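Phytoene synthase (Enterococcus hirae, PDB 5IYS) binds two molecules of a farnesyl thiodiphosphate together with magnesium, and probably joins isoprenyl diphosphates head to head as a dehydrosqualene or phytoene synthase. Local coordinates at residues S29-F34 with S44-Y49. Numbering follows the deposited sequence.
Sequences SFYLAF and SVYAVY. With FPS (S-[(2E,6E)-3,7,11-trimethyldodeca-2,6,10-trienyl] trihydrogen thiodiphosphate), chain H; FPS (S-[(2E,6E)-3,7,11-trimethyldodeca-2,6,10-trienyl] trihydrogen thiodiphosphate), chain G.
Y31 holds CG anti to its backbone N (chi1 -176°), whereas Y46 holds CG anti to its carbonyl carbon (chi1 -54°). With these torsions Y46 reaches across toward helix 28-34, and Y31 leans to meet it beside helix 13-26. The helix segments run nearly antiparallel, with axes 11.0 Å apart at closest approach, so large side chains do the bridging. The CZ-OH end of Y46 meets the CD1-CE1 side of the Y31 ring obliquely, and Y46 OH lies 3.3 Å from Y31 CE1. The ring planes are inclined at 58°, a geometry that is neither a stack nor edge-to-face. The hydroxyl of Y31 is hydrogen-bonded to E20, on helix 13-26.

F34 and V45 make the second point of contact. One methyl of V45, CG1, sits over a face of the F34 ring in a CH-pi contact, 4.3 Å from the ring centroid and displaced toward the rim. F34 CB also lies loosely against the Y46 ring.

The same two helices also line the ligand pocket, and F34 belongs to both. F34 CE2 touches C15, a terminal methyl carbon of the chain H ligand, at 3.6 Å. Y49 CD2 lies 3.4 Å from C12 of that ligand. F30 brings its ring edge to the other ligand, with CE2 3.4 Å from C2 of chain G. Y49 OH donates a very short hydrogen bond of 2.5 Å to the chain G thiodiphosphate oxygen O1A. R53 is a second partner of this hydroxyl.

Both helices belong to the all-helical isoprenoid synthase fold; helix 39-60 also carries magnesium-binding D56 and D60. No hydrogen bond joins the segments directly. Their contact is mainly aromatic and apolar. The Y31-Y46 pair packs behind F34, which with F30, V48 and Y49 is consistent with an apolar lining for the prenyl tails, while Y49 adds a polar grip at the thiodiphosphate end.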
loop_
_atom_site.group_PDB
_atom_site.type_symbol
_atom_site.label_atom_id
_atom_site.label_comp_id
_atom_site.label_asym_id
_atom_site.label_seq_id
_atom_site.Cartn_x
_atom_site.Cartn_y
_atom_site.Cartn_z
ATOM N N SER A 29 6.468 -6.596 -7.074
ATOM C CA SER A 29 5.672 -7.359 -6.100
ATOM C C SER A 29 4.167 -7.333 -6.348
ATOM O O SER A 29 3.520 -8.368 -6.361
ATOM C CB SER A 29 5.899 -6.853 -4.676
ATOM O OG SER A 29 7.172 -7.236 -4.164
ATOM N N PHE A 30 3.589 -6.141 -6.415
ATOM C CA PHE A 30 2.135 -6.033 -6.561
ATOM C C PHE A 30 1.721 -6.418 -7.972
ATOM O O PHE A 30 0.644 -6.954 -8.175
ATOM C CB PHE A 30 1.677 -4.618 -6.192
ATOM C CG PHE A 30 1.648 -4.360 -4.702
ATOM C CD1 PHE A 30 1.189 -5.327 -3.826
ATOM C CD2 PHE A 30 2.048 -3.139 -4.182
ATOM C CE1 PHE A 30 1.165 -5.087 -2.443
ATOM C CE2 PHE A 30 1.995 -2.877 -2.810
ATOM C CZ PHE A 30 1.556 -3.860 -1.937
ATOM N N TYR A 31 2.587 -6.192 -8.957
ATOM C CA TYR A 31 2.297 -6.667 -10.303
ATOM C C TYR A 31 2.239 -8.178 -10.332
ATOM O O TYR A 31 1.312 -8.733 -10.898
ATOM C CB TYR A 31 3.356 -6.198 -11.338
ATOM C CG TYR A 31 3.022 -6.593 -12.756
ATOM C CD1 TYR A 31 1.764 -6.339 -13.290
ATOM C CD2 TYR A 31 4.006 -7.079 -13.623
ATOM C CE1 TYR A 31 1.435 -6.697 -14.575
ATOM C CE2 TYR A 31 3.697 -7.402 -14.939
ATOM C CZ TYR A 31 2.422 -7.181 -15.418
ATOM O OH TYR A 31 2.110 -7.503 -16.726
ATOM N N LEU A 32 3.230 -8.845 -9.735
ATOM C CA LEU A 32 3.222 -10.313 -9.698
ATOM C C LEU A 32 1.989 -10.815 -8.936
ATOM O O LEU A 32 1.231 -11.655 -9.439
ATOM C CB LEU A 32 4.465 -10.799 -8.955
ATOM C CG LEU A 32 4.535 -12.320 -8.744
ATOM C CD1 LEU A 32 4.414 -12.974 -10.114
ATOM C CD2 LEU A 32 5.880 -12.662 -8.102
ATOM N N ALA A 33 1.750 -10.259 -7.749
ATOM C CA ALA A 33 0.646 -10.736 -6.920
ATOM C C ALA A 33 -0.689 -10.518 -7.641
ATOM O O ALA A 33 -1.449 -11.468 -7.851
ATOM C CB ALA A 33 0.659 -10.023 -5.593
ATOM N N PHE A 34 -0.958 -9.294 -8.098
ATOM C CA PHE A 34 -2.274 -8.997 -8.657
ATOM C C PHE A 34 -2.504 -9.506 -10.049
ATOM O O PHE A 34 -3.634 -9.574 -10.509
ATOM C CB PHE A 34 -2.657 -7.518 -8.494
ATOM C CG PHE A 34 -3.005 -7.150 -7.068
ATOM C CD1 PHE A 34 -4.106 -7.719 -6.457
ATOM C CD2 PHE A 34 -2.140 -6.385 -6.297
ATOM C CE1 PHE A 34 -4.409 -7.428 -5.119
ATOM C CE2 PHE A 34 -2.447 -6.053 -4.971
ATOM C CZ PHE A 34 -3.591 -6.563 -4.382
ATOM N N SER A 44 -8.042 -3.504 -13.687
ATOM C CA SER A 44 -8.727 -2.538 -12.828
ATOM C C SER A 44 -7.834 -2.179 -11.644
ATOM O O SER A 44 -7.697 -1.012 -11.318
ATOM C CB SER A 44 -10.071 -3.090 -12.350
ATOM O OG SER A 44 -10.944 -3.335 -13.460
ATOM N N VAL A 45 -7.198 -3.163 -11.028
ATOM C CA VAL A 45 -6.221 -2.860 -9.981
ATOM C C VAL A 45 -5.105 -1.972 -10.526
ATOM O O VAL A 45 -4.590 -1.106 -9.811
ATOM C CB VAL A 45 -5.589 -4.140 -9.419
ATOM C CG1 VAL A 45 -4.486 -3.786 -8.405
ATOM C CG2 VAL A 45 -6.674 -5.018 -8.662
ATOM N N TYR A 46 -4.596 -2.297 -11.712
ATOM C CA TYR A 46 -3.497 -1.491 -12.253
ATOM C C TYR A 46 -3.896 -0.025 -12.407
ATOM O O TYR A 46 -3.059 0.853 -12.264
ATOM C CB TYR A 46 -3.052 -2.082 -13.605
ATOM C CG TYR A 46 -2.693 -3.559 -13.586
ATOM C CD1 TYR A 46 -2.226 -4.179 -12.438
ATOM C CD2 TYR A 46 -2.695 -4.299 -14.777
ATOM C CE1 TYR A 46 -1.904 -5.573 -12.439
ATOM C CE2 TYR A 46 -2.292 -5.637 -14.798
ATOM C CZ TYR A 46 -1.949 -6.274 -13.628
ATOM O OH TYR A 46 -1.600 -7.607 -13.702
ATOM N N ALA A 47 -5.122 0.242 -12.853
ATOM C CA ALA A 47 -5.588 1.616 -12.946
ATOM C C ALA A 47 -5.540 2.285 -11.575
ATOM O O ALA A 47 -5.232 3.472 -11.475
ATOM C CB ALA A 47 -7.039 1.660 -13.529
ATOM N N VAL A 48 -6.017 1.582 -10.548
ATOM C CA VAL A 48 -6.024 2.153 -9.197
ATOM C C VAL A 48 -4.604 2.374 -8.696
ATOM O O VAL A 48 -4.304 3.440 -8.164
ATOM C CB VAL A 48 -6.706 1.179 -8.179
ATOM C CG1 VAL A 48 -6.478 1.683 -6.739
ATOM C CG2 VAL A 48 -8.186 1.131 -8.491
ATOM N N TYR A 49 -3.711 1.443 -9.013
ATOM C CA TYR A 49 -2.291 1.602 -8.711
ATOM C C TYR A 49 -1.723 2.879 -9.345
ATOM O O TYR A 49 -1.025 3.666 -8.683
ATOM C CB TYR A 49 -1.483 0.407 -9.241
ATOM C CG TYR A 49 -0.019 0.516 -8.875
ATOM C CD1 TYR A 49 0.866 1.245 -9.681
ATOM C CD2 TYR A 49 0.425 0.083 -7.628
ATOM C CE1 TYR A 49 2.177 1.479 -9.248
ATOM C CE2 TYR A 49 1.725 0.292 -7.207
ATOM C CZ TYR A 49 2.591 0.998 -8.027
ATOM O OH TYR A 49 3.889 1.238 -7.605
HETATM C C1 FPS H . 4.154 3.667 -0.845
HETATM S S1 FPS H . 4.627 4.034 0.817
HETATM C C2 FPS H . 3.094 4.645 -1.290
HETATM C C3 FPS H . 1.829 4.668 -0.835
HETATM C C4 FPS H . 1.324 3.774 0.267
HETATM C C5 FPS H . 0.887 5.688 -1.435
HETATM C C6 FPS H . 0.451 5.291 -2.845
HETATM C C7 FPS H . 0.018 3.835 -2.889
HETATM C C8 FPS H . 0.450 3.008 -3.851
HETATM C C10 FPS H . 0.007 1.566 -3.767
HETATM C C9 FPS H . 1.414 3.474 -4.910
HETATM C C11 FPS H . -1.260 1.286 -4.543
HETATM C C12 FPS H . -1.256 -0.232 -4.666
HETATM C C13 FPS H . -2.235 -0.947 -5.251
HETATM C C14 FPS H . -3.453 -0.327 -5.864
HETATM C C15 FPS H . -2.102 -2.437 -5.276
HETATM P PA FPS H . 6.219 5.256 0.442
HETATM O O1A FPS H . 5.759 6.445 -0.316
HETATM O O2A FPS H . 6.838 5.732 1.850
HETATM O O3A FPS H . 7.390 4.336 -0.197
HETATM P PB FPS H . 7.953 4.345 -1.688
HETATM O O1B FPS H . 9.389 4.774 -1.557
HETATM O O2B FPS H . 7.229 5.300 -2.611
HETATM O O3B FPS H . 7.806 2.931 -2.209
HETATM C C1 FPS G . 3.577 -0.019 -1.259
HETATM S S1 FPS G . 3.387 0.655 -2.867
HETATM C C2 FPS G . 2.140 -0.133 -0.782
HETATM C C3 FPS G . 1.743 0.057 0.488
HETATM C C4 FPS G . 2.737 0.377 1.565
HETATM C C5 FPS G . 0.285 -0.077 0.883
HETATM C C6 FPS G . -0.668 -0.416 -0.263
HETATM C C7 FPS G . -1.979 -0.895 0.328
HETATM C C8 FPS G . -2.707 -1.873 -0.241
HETATM C C10 FPS G . -4.057 -2.177 0.372
HETATM C C9 FPS G . -2.272 -2.612 -1.483
HETATM C C11 FPS G . -4.122 -3.664 0.729
HETATM C C12 FPS G . -5.521 -4.052 1.179
HETATM C C13 FPS G . -6.477 -4.562 0.369
HETATM C C14 FPS G . -7.820 -4.940 0.939
HETATM C C15 FPS G . -6.236 -4.802 -1.099
HETATM P PA FPS G . 5.063 0.332 -4.029
HETATM O O1A FPS G . 4.727 0.297 -5.454
HETATM O O2A FPS G . 5.873 1.711 -3.787
HETATM O O3A FPS G . 6.033 -0.837 -3.539
HETATM P PB FPS G . 7.152 -0.415 -2.439
HETATM O O1B FPS G . 8.455 -0.080 -3.110
HETATM O O2B FPS G . 7.178 -1.602 -1.505
HETATM O O3B FPS G . 6.778 0.808 -1.629
#